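Cellulase (Rhodothermus marinus, PDB 3B7M) hydrolyses internal beta-1,4-glucosidic bonds of cellulose as a family 12 endoglucanase, here in an engineered form that is thermostable yet active at moderate temperature. Local coordinates at residues T13-V21 / Y59-P67; L75-P86 / T164-I175. All coordinates share one frame; numbering follows the deposited sequence.

Contact 1 (T13-V21 / Y59-P67); sequences TVAGGRYTV and YPNIQFAIP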
loop_
_atom_site.group_PDB
_atom_site.type_symbol
_atom_site.label_atom_id
_atom_site.label_comp_id
_atom_site.label_asym_id
_atom_site.label_seq_id
_atom_site.Cartn_x
_atom_site.Cartn_y
_atom_site.Cartn_z
ATOM N N THR A 13 -17.377 2.126 -0.072
ATOM C CA THR A 13 -16.975 3.516 -0.217
ATOM C C THR A 13 -17.157 4.163 1.149
ATOM O O THR A 13 -18.170 3.908 1.822
ATOM C CB THR A 13 -17.856 4.253 -1.269
ATOM O OG1 THR A 13 -17.874 3.515 -2.501
ATOM C CG2 THR A 13 -17.336 5.644 -1.532
ATOM N N VAL A 14 -16.195 4.979 1.561
ATOM C CA VAL A 14 -16.224 5.591 2.881
ATOM C C VAL A 14 -15.821 7.065 2.805
ATOM O O VAL A 14 -15.446 7.566 1.733
ATOM C CB VAL A 14 -15.254 4.850 3.859
ATOM C CG1 VAL A 14 -15.649 3.369 4.015
ATOM C CG2 VAL A 14 -13.814 4.965 3.376
ATOM N N ALA A 15 -15.910 7.758 3.942
ATOM C CA ALA A 15 -15.386 9.113 4.078
ATOM C C ALA A 15 -15.929 10.050 3.002
ATOM O O ALA A 15 -15.169 10.709 2.293
ATOM C CB ALA A 15 -13.860 9.080 4.054
ATOM N N GLY A 16 -17.253 10.084 2.873
ATOM C CA GLY A 16 -17.929 10.993 1.938
ATOM C C GLY A 16 -17.617 10.681 0.491
ATOM O O GLY A 16 -17.597 11.584 -0.361
ATOM N N GLY A 17 -17.344 9.410 0.218
ATOM C CA GLY A 17 -17.032 8.960 -1.133
ATOM C C GLY A 17 -15.567 9.090 -1.534
ATOM O O GLY A 17 -15.194 8.731 -2.655
ATOM N N ARG A 18 -14.737 9.619 -0.639
ATOM C CA ARG A 18 -13.349 9.902 -0.989
ATOM C C ARG A 18 -12.486 8.641 -1.129
ATOM O O ARG A 18 -11.604 8.596 -1.978
ATOM C CB ARG A 18 -12.716 10.885 -0.003
ATOM C CG ARG A 18 -11.430 11.492 -0.533
ATOM C CD ARG A 18 -10.834 12.460 0.470
ATOM N NE ARG A 18 -9.457 12.844 0.144
ATOM C CZ ARG A 18 -9.111 13.715 -0.799
ATOM N NH1 ARG A 18 -10.039 14.296 -1.559
ATOM N NH2 ARG A 18 -7.829 13.992 -0.997
ATOM N N TYR A 19 -12.736 7.636 -0.292
ATOM C CA TYR A 19 -11.900 6.431 -0.265
ATOM C C TYR A 19 -12.747 5.175 -0.373
ATOM O O TYR A 19 -13.957 5.214 -0.163
ATOM C CB TYR A 19 -11.070 6.347 1.030
ATOM C CG TYR A 19 -10.297 7.603 1.373
ATOM C CD1 TYR A 19 -9.320 8.093 0.516
ATOM C CD2 TYR A 19 -10.531 8.289 2.574
ATOM C CE1 TYR A 19 -8.596 9.240 0.831
ATOM C CE2 TYR A 19 -9.817 9.462 2.892
ATOM C CZ TYR A 19 -8.851 9.922 2.016
ATOM O OH TYR A 19 -8.134 11.077 2.290
ATOM N N THR A 20 -12.102 4.067 -0.716
ATOM C CA THR A 20 -12.755 2.768 -0.732
ATOM C C THR A 20 -11.965 1.822 0.165
ATOM O O THR A 20 -10.729 1.866 0.184
ATOM C CB THR A 20 -12.872 2.200 -2.166
ATOM O OG1 THR A 20 -11.573 2.115 -2.757
ATOM C CG2 THR A 20 -13.758 3.102 -3.042
ATOM N N VAL A 21 -12.675 0.994 0.923
ATOM C CA VAL A 21 -12.042 0.019 1.789
ATOM C C VAL A 21 -12.383 -1.358 1.251
ATOM O O VAL A 21 -13.557 -1.650 1.018
ATOM C CB VAL A 21 -12.509 0.181 3.256
ATOM C CG1 VAL A 21 -11.980 -0.944 4.121
ATOM C CG2 VAL A 21 -12.053 1.524 3.806
ATOM N N TYR A 59 -4.540 -8.453 0.994
ATOM C CA TYR A 59 -4.093 -7.086 1.260
ATOM C C TYR A 59 -5.321 -6.210 1.508
ATOM O O TYR A 59 -5.728 -5.434 0.622
ATOM C CB TYR A 59 -3.244 -6.570 0.086
ATOM C CG TYR A 59 -2.733 -5.130 0.204
ATOM C CD1 TYR A 59 -2.060 -4.681 1.342
ATOM C CD2 TYR A 59 -2.887 -4.239 -0.857
ATOM C CE1 TYR A 59 -1.570 -3.365 1.431
ATOM C CE2 TYR A 59 -2.409 -2.924 -0.785
ATOM C CZ TYR A 59 -1.756 -2.496 0.363
ATOM O OH TYR A 59 -1.300 -1.203 0.428
ATOM N N PRO A 60 -5.953 -6.355 2.697
ATOM C CA PRO A 60 -7.098 -5.482 2.975
ATOM C C PRO A 60 -6.552 -4.065 3.052
ATOM O O PRO A 60 -5.472 -3.858 3.602
ATOM C CB PRO A 60 -7.575 -5.947 4.352
ATOM C CG PRO A 60 -6.334 -6.582 4.991
ATOM C CD PRO A 60 -5.651 -7.257 3.833
ATOM N N ASN A 61 -7.260 -3.104 2.470
ATOM C CA ASN A 61 -6.663 -1.789 2.270
ATOM C C ASN A 61 -7.668 -0.663 2.171
ATOM O O ASN A 61 -8.848 -0.890 1.911
ATOM C CB ASN A 61 -5.758 -1.800 1.026
ATOM C CG ASN A 61 -6.539 -1.895 -0.264
ATOM O OD1 ASN A 61 -6.868 -0.879 -0.861
ATOM N ND2 ASN A 61 -6.857 -3.115 -0.693
ATOM N N ILE A 62 -7.196 0.558 2.387
ATOM C CA ILE A 62 -7.980 1.740 2.063
ATOM C C ILE A 62 -7.303 2.452 0.892
ATOM O O ILE A 62 -6.075 2.603 0.878
ATOM C CB ILE A 62 -8.179 2.669 3.295
ATOM C CG1 ILE A 62 -9.005 3.910 2.919
ATOM C CG2 ILE A 62 -6.834 3.003 3.957
ATOM C CD1 ILE A 62 -9.609 4.653 4.139
ATOM N N GLN A 63 -8.099 2.871 -0.091
ATOM C CA GLN A 63 -7.564 3.366 -1.357
ATOM C C GLN A 63 -8.114 4.742 -1.693
ATOM O O GLN A 63 -9.301 4.990 -1.489
ATOM C CB GLN A 63 -7.938 2.394 -2.497
ATOM C CG GLN A 63 -7.496 2.865 -3.867
ATOM C CD GLN A 63 -8.059 2.045 -5.015
ATOM O OE1 GLN A 63 -7.360 1.222 -5.597
ATOM N NE2 GLN A 63 -9.322 2.293 -5.365
ATOM N N PHE A 64 -7.242 5.617 -2.196
ATOM C CA PHE A 64 -7.640 6.869 -2.840
ATOM C C PHE A 64 -7.337 6.719 -4.326
ATOM O O PHE A 64 -6.173 6.546 -4.710
ATOM C CB PHE A 64 -6.876 8.077 -2.246
ATOM C CG PHE A 64 -7.166 9.397 -2.937
ATOM C CD1 PHE A 64 -8.447 9.951 -2.914
ATOM C CD2 PHE A 64 -6.146 10.099 -3.593
ATOM C CE1 PHE A 64 -8.714 11.179 -3.548
ATOM C CE2 PHE A 64 -6.403 11.323 -4.238
ATOM C CZ PHE A 64 -7.689 11.861 -4.219
ATOM N N ALA A 65 -8.387 6.721 -5.149
ATOM C CA ALA A 65 -8.227 6.699 -6.600
ATOM C C ALA A 65 -8.112 8.146 -7.041
ATOM O O ALA A 65 -8.903 8.986 -6.608
ATOM C CB ALA A 65 -9.409 6.027 -7.262
ATOM N N ILE A 66 -7.102 8.454 -7.848
ATOM C CA ILE A 66 -6.926 9.818 -8.344
ATOM C C ILE A 66 -8.154 10.176 -9.203
ATOM O O ILE A 66 -8.516 9.425 -10.110
ATOM C CB ILE A 66 -5.582 10.005 -9.117
ATOM C CG1 ILE A 66 -4.379 9.474 -8.311
ATOM C CG2 ILE A 66 -5.364 11.472 -9.526
ATOM C CD1 ILE A 66 -4.105 10.128 -6.968
ATOM N N PRO A 67 -8.819 11.299 -8.889
ATOM C CA PRO A 67 -10.088 11.641 -9.538
ATOM C C PRO A 67 -9.949 11.997 -11.021
ATOM O O PRO A 67 -10.775 11.566 -11.825
ATOM C CB PRO A 67 -10.590 12.852 -8.736
ATOM C CG PRO A 67 -9.714 12.950 -7.543
ATOM C CD PRO A 67 -8.419 12.315 -7.906
HETATM O O HOH W 1 -11.187 6.949 -3.894
HETATM O O HOH W 2 -9.732 -0.526 -1.493
HETATM O O HOH W 3 -10.978 4.077 -4.363
#
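T20 and Q63 form an antiparallel hydrogen-bonded pair: T20 N donates to Q63 O at 3.0 Å, and Q63 N returns a bond to T20 O at 2.8 Å. Their side chains lie side by side and point the same way. One water joins them on that face, 2.6 Å from both T20 OG1 and Q63 NE2, while the other end of the Q63 amide, OE1, is held by Q194. A second water bridges T20 O to N61 OD1, and a third links R18 O to A65 N beyond the last bridge. T20-Q63 and the non-hydrogen-bonded pair V21-I62 place strand 61-65 next to strand 19-22 near one margin of the nine-stranded sheet of the family 12 jelly roll, with strand 11-14 outermost beyond a type I' turn at A15-R18 and a classic bulge in which R18 and Y19 both face V14. Extended from CG to NE, with CG anti to its backbone N (chi1 -164°), R18 brings its guanidinium flat over the F64 ring, centres 4.5 Å apart and planes at 25°. In-plane donation from R18 NE to Y19 OH at 3.1 Å, with Y19 OH hydrogen-bonded to V213 N, together with the bond from NH2 to V213 O, fixes the rotation of that stacked group. Y19 meets F64 obliquely, its CD1 3.7 Å from F64 CB, and Y19 CB packs on I62 CG1 at 3.7 Å.

Contact 2 (L75-P86 / T164-I175); sequences LSDVRTSWTLTP and TSVTELDLKAFI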
loop_
_atom_site.group_PDB
_atom_site.type_symbol
_atom_site.label_atom_id
_atom_site.label_comp_id
_atom_site.label_asym_id
_atom_site.label_seq_id
_atom_site.Cartn_x
_atom_site.Cartn_y
_atom_site.Cartn_z
ATOM N N LEU A 75 2.723 16.562 -10.992
ATOM C CA LEU A 75 2.462 16.633 -9.552
ATOM C C LEU A 75 3.341 17.670 -8.870
ATOM O O LEU A 75 4.518 17.801 -9.196
ATOM C CB LEU A 75 2.713 15.279 -8.890
ATOM C CG LEU A 75 1.933 14.061 -9.360
ATOM C CD1 LEU A 75 2.622 12.815 -8.834
ATOM C CD2 LEU A 75 0.499 14.140 -8.891
ATOM N N SER A 76 2.772 18.390 -7.909
ATOM C CA SER A 76 3.561 19.324 -7.119
ATOM C C SER A 76 3.683 18.860 -5.673
ATOM O O SER A 76 4.731 19.032 -5.060
ATOM C CB SER A 76 2.999 20.751 -7.208
ATOM O OG SER A 76 1.658 20.807 -6.751
ATOM N N ASP A 77 2.632 18.241 -5.143
ATOM C CA ASP A 77 2.619 17.835 -3.736
ATOM C C ASP A 77 1.785 16.575 -3.533
ATOM O O ASP A 77 0.628 16.527 -3.943
ATOM C CB ASP A 77 2.062 18.979 -2.874
ATOM C CG ASP A 77 2.317 18.780 -1.382
ATOM O OD1 ASP A 77 3.435 18.355 -0.997
ATOM O OD2 ASP A 77 1.393 19.069 -0.583
ATOM N N VAL A 78 2.379 15.561 -2.917
ATOM C CA VAL A 78 1.650 14.355 -2.526
ATOM C C VAL A 78 1.938 14.061 -1.056
ATOM O O VAL A 78 3.077 13.777 -0.685
ATOM C CB VAL A 78 2.006 13.107 -3.401
ATOM C CG1 VAL A 78 1.097 11.928 -3.041
ATOM C CG2 VAL A 78 1.884 13.415 -4.895
ATOM N N ARG A 79 0.905 14.144 -0.224
ATOM C CA ARG A 79 1.040 13.946 1.213
ATOM C C ARG A 79 0.076 12.887 1.715
ATOM O O ARG A 79 -0.979 12.681 1.125
ATOM C CB ARG A 79 0.752 15.247 1.961
ATOM C CG ARG A 79 1.682 16.385 1.610
ATOM C CD ARG A 79 2.912 16.394 2.474
ATOM N NE ARG A 79 3.944 17.238 1.870
ATOM C CZ ARG A 79 5.093 17.556 2.449
ATOM N NH1 ARG A 79 5.389 17.101 3.666
ATOM N NH2 ARG A 79 5.952 18.338 1.802
ATOM N N THR A 80 0.441 12.237 2.815
ATOM C CA THR A 80 -0.401 11.235 3.437
ATOM C C THR A 80 -0.154 11.100 4.943
ATOM O O THR A 80 0.980 11.260 5.416
ATOM C CB THR A 80 -0.237 9.872 2.737
ATOM O OG1 THR A 80 -1.280 8.992 3.154
ATOM C CG2 THR A 80 1.136 9.251 3.042
ATOM N N SER A 81 -1.220 10.816 5.688
ATOM C CA SER A 81 -1.111 10.431 7.094
ATOM C C SER A 81 -1.793 9.085 7.341
ATOM O O SER A 81 -2.720 8.709 6.629
ATOM C CB SER A 81 -1.708 11.513 8.009
ATOM O OG SER A 81 -1.177 12.785 7.672
ATOM N N TRP A 82 -1.317 8.356 8.346
ATOM C CA TRP A 82 -1.849 7.047 8.666
ATOM C C TRP A 82 -1.379 6.603 10.046
ATOM O O TRP A 82 -0.254 6.896 10.452
ATOM C CB TRP A 82 -1.425 6.030 7.600
ATOM C CG TRP A 82 -2.105 4.713 7.696
ATOM C CD1 TRP A 82 -3.437 4.492 7.910
ATOM C CD2 TRP A 82 -1.499 3.419 7.552
ATOM N NE1 TRP A 82 -3.696 3.142 7.920
ATOM C CE2 TRP A 82 -2.528 2.458 7.712
ATOM C CE3 TRP A 82 -0.184 2.977 7.308
ATOM C CZ2 TRP A 82 -2.291 1.079 7.629
ATOM C CZ3 TRP A 82 0.055 1.606 7.229
ATOM C CH2 TRP A 82 -0.996 0.670 7.395
ATOM N N THR A 83 -2.245 5.907 10.767
ATOM C CA THR A 83 -1.831 5.267 12.007
ATOM C C THR A 83 -2.243 3.810 11.983
ATOM O O THR A 83 -3.399 3.493 11.740
ATOM C CB THR A 83 -2.421 5.960 13.251
ATOM O OG1 THR A 83 -2.140 7.355 13.183
ATOM C CG2 THR A 83 -1.805 5.391 14.545
ATOM N N LEU A 84 -1.291 2.929 12.250
ATOM C CA LEU A 84 -1.586 1.517 12.342
ATOM C C LEU A 84 -1.393 1.046 13.774
ATOM O O LEU A 84 -0.674 1.690 14.569
ATOM C CB LEU A 84 -0.708 0.706 11.398
ATOM C CG LEU A 84 0.785 0.722 11.706
ATOM C CD1 LEU A 84 1.293 -0.686 11.973
ATOM C CD2 LEU A 84 1.579 1.444 10.612
ATOM N N THR A 85 -2.057 -0.064 14.100
ATOM C CA THR A 85 -1.923 -0.710 15.382
ATOM C C THR A 85 -1.394 -2.109 15.095
ATOM O O THR A 85 -2.106 -2.934 14.534
ATOM C CB THR A 85 -3.270 -0.763 16.143
ATOM O OG1 THR A 85 -3.856 0.547 16.187
ATOM C CG2 THR A 85 -3.072 -1.290 17.581
ATOM N N PRO A 86 -0.134 -2.376 15.466
ATOM C CA PRO A 86 0.458 -3.680 15.146
ATOM C C PRO A 86 -0.001 -4.769 16.112
ATOM O O PRO A 86 -0.580 -4.467 17.152
ATOM C CB PRO A 86 1.955 -3.430 15.312
ATOM C CG PRO A 86 2.051 -2.327 16.325
ATOM C CD PRO A 86 0.788 -1.508 16.224
ATOM N N THR A 164 4.580 3.265 13.622
ATOM C CA THR A 164 3.151 2.988 13.595
ATOM C C THR A 164 2.364 4.199 13.142
ATOM O O THR A 164 1.142 4.168 13.106
ATOM C CB THR A 164 2.629 2.599 14.973
ATOM O OG1 THR A 164 2.889 3.678 15.889
ATOM C CG2 THR A 164 3.291 1.327 15.480
ATOM N N SER A 165 3.057 5.267 12.768
ATOM C CA SER A 165 2.375 6.518 12.524
ATOM C C SER A 165 3.188 7.411 11.609
ATOM O O SER A 165 4.374 7.628 11.844
ATOM C CB SER A 165 2.121 7.213 13.862
ATOM O OG SER A 165 1.450 8.434 13.657
ATOM N N VAL A 166 2.563 7.906 10.546
ATOM C CA VAL A 166 3.188 8.960 9.737
ATOM C C VAL A 166 2.205 10.102 9.588
ATOM O O VAL A 166 0.992 9.870 9.458
ATOM C CB VAL A 166 3.658 8.472 8.336
ATOM C CG1 VAL A 166 4.816 7.498 8.459
ATOM C CG2 VAL A 166 2.495 7.869 7.527
ATOM N N THR A 167 2.711 11.334 9.647
ATOM C CA THR A 167 1.863 12.505 9.442
ATOM C C THR A 167 2.486 13.422 8.395
ATOM O O THR A 167 3.645 13.821 8.496
ATOM C CB THR A 167 1.489 13.248 10.783
ATOM O OG1 THR A 167 0.967 14.562 10.506
ATOM C CG2 THR A 167 2.684 13.371 11.699
ATOM N N GLU A 168 1.695 13.727 7.372
ATOM C CA GLU A 168 2.136 14.537 6.246
ATOM C C GLU A 168 3.410 13.968 5.640
ATOM O O GLU A 168 4.321 14.717 5.290
ATOM C CB GLU A 168 2.351 15.999 6.654
ATOM C CG GLU A 168 1.324 16.536 7.617
ATOM C CD GLU A 168 0.202 17.255 6.942
ATOM O OE1 GLU A 168 -0.380 16.707 5.977
ATOM O OE2 GLU A 168 -0.103 18.385 7.403
ATOM N N LEU A 169 3.473 12.645 5.523
ATOM C CA LEU A 169 4.580 11.998 4.835
ATOM C C LEU A 169 4.619 12.476 3.382
ATOM O O LEU A 169 3.591 12.544 2.708
ATOM C CB LEU A 169 4.455 10.472 4.886
ATOM C CG LEU A 169 5.616 9.680 4.264
ATOM C CD1 LEU A 169 6.877 9.789 5.107
ATOM C CD2 LEU A 169 5.230 8.218 4.067
ATOM N N ASP A 170 5.811 12.821 2.917
ATOM C CA ASP A 170 5.969 13.362 1.572
ATOM C C ASP A 170 6.126 12.210 0.586
ATOM O O ASP A 170 7.227 11.717 0.401
ATOM C CB ASP A 170 7.185 14.290 1.547
ATOM C CG ASP A 170 7.419 14.941 0.190
ATOM O OD1 ASP A 170 6.703 14.641 -0.798
ATOM O OD2 ASP A 170 8.353 15.770 0.125
ATOM N N LEU A 171 5.026 11.785 -0.042
ATOM C CA LEU A 171 5.096 10.668 -0.986
ATOM C C LEU A 171 5.858 11.022 -2.256
ATOM O O LEU A 171 6.428 10.145 -2.901
ATOM C CB LEU A 171 3.714 10.119 -1.334
ATOM C CG LEU A 171 2.909 9.482 -0.206
ATOM C CD1 LEU A 171 1.560 9.025 -0.744
ATOM C CD2 LEU A 171 3.669 8.327 0.434
ATOM N N LYS A 172 5.869 12.307 -2.601
ATOM C CA LYS A 172 6.575 12.785 -3.795
ATOM C C LYS A 172 8.093 12.569 -3.707
ATOM O O LYS A 172 8.748 12.304 -4.728
ATOM C CB LYS A 172 6.240 14.260 -4.072
ATOM C CG LYS A 172 6.780 14.780 -5.402
ATOM C CD LYS A 172 6.361 16.220 -5.661
ATOM C CE LYS A 172 7.272 16.888 -6.716
ATOM N NZ LYS A 172 7.393 16.023 -7.920
ATOM N N ALA A 173 8.650 12.664 -2.498
ATOM C CA ALA A 173 10.074 12.353 -2.283
ATOM C C ALA A 173 10.423 10.943 -2.779
ATOM O O ALA A 173 11.431 10.751 -3.440
ATOM C CB ALA A 173 10.453 12.516 -0.801
ATOM N N PHE A 174 9.557 9.972 -2.479
ATOM C CA PHE A 174 9.741 8.591 -2.922
ATOM C C PHE A 174 9.591 8.477 -4.444
ATOM O O PHE A 174 10.410 7.839 -5.123
ATOM C CB PHE A 174 8.738 7.673 -2.215
ATOM C CG PHE A 174 8.882 7.661 -0.720
ATOM C CD1 PHE A 174 8.272 8.632 0.056
ATOM C CD2 PHE A 174 9.646 6.686 -0.093
ATOM C CE1 PHE A 174 8.417 8.634 1.438
ATOM C CE2 PHE A 174 9.794 6.678 1.288
ATOM C CZ PHE A 174 9.173 7.648 2.052
ATOM N N ILE A 175 8.545 9.103 -4.973
ATOM C CA ILE A 175 8.313 9.139 -6.411
ATOM C C ILE A 175 9.528 9.724 -7.153
ATOM O O ILE A 175 10.024 9.107 -8.109
ATOM C CB ILE A 175 7.009 9.894 -6.750
ATOM C CG1 ILE A 175 5.808 9.148 -6.156
ATOM C CG2 ILE A 175 6.857 10.036 -8.254
ATOM C CD1 ILE A 175 4.468 9.835 -6.383
HETATM O O HOH W 4 -1.319 14.286 5.322
#
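R79 and D170 face each other as flat groups, guanidinium and carboxylate planes only 16° apart and stacked. D170 CB lies over the centre of the guanidinium, and R79 NH2 is a long 3.9 Å from D170 OD2, so this salt bridge acts through charge without an N-H aimed at the oxygen. The direct bonds leave from the guanidinium edge: NE meets D77 OD1 at 3.1 Å, almost perfectly straight and on the syn lone pair, and NH1 donates to E168 O at 3.1 Å. A bend at chi2 (-89°) swings the arginine chain across toward 164-175, over D170 and beside E168 O. On the other face of the sheet, V78 and L171 cross at about a right angle, V78 CG1 3.6 Å from L171 CB, and T80 CG2 touches L171 CG at 3.7 Å. S81 OG, anti to its carbonyl carbon (chi1 -50°), accepts E168 N at 3.0 Å in a nearly straight bond, and a water joins the same hydroxyl to E168 OE1. K172 extends its CD to within 3.3 Å of S76 O, while its NZ pairs with D176. Paired backbones flank the corner at T167-E168, where the register slips by one residue: a G1 bulge, with E168 and L169 both facing T80. Past it, D170 accepts weakly from A173 N as N-cap of helix 171-181, which follows directly on edge strand 165-170 of the jelly roll's six-stranded sheet.

In the fold
Contact 1 closes before contact 2 opens: strands 61-65 and 78-85 are consecutive, whereas 77 residues, none of them helical, separate the two segments of contact 2. The contacts belong to different sheets, contact 1 to the nine-stranded mixed sheet and contact 2 to the six-stranded antiparallel one. Their centres are 16 Å apart and their nearest atoms about 5 Å, without touching. Strand 207-215 connects them: it pairs with strand 78-85, while its F211 and V215 meet I62 and F64 across the interior. Strand 189-199, the neighbour of 61-65, likewise receives W82 and L171. The chain thus crosses from one sheet to the other between the contacts, as befits a beta-sandwich of the concanavalin-like clan.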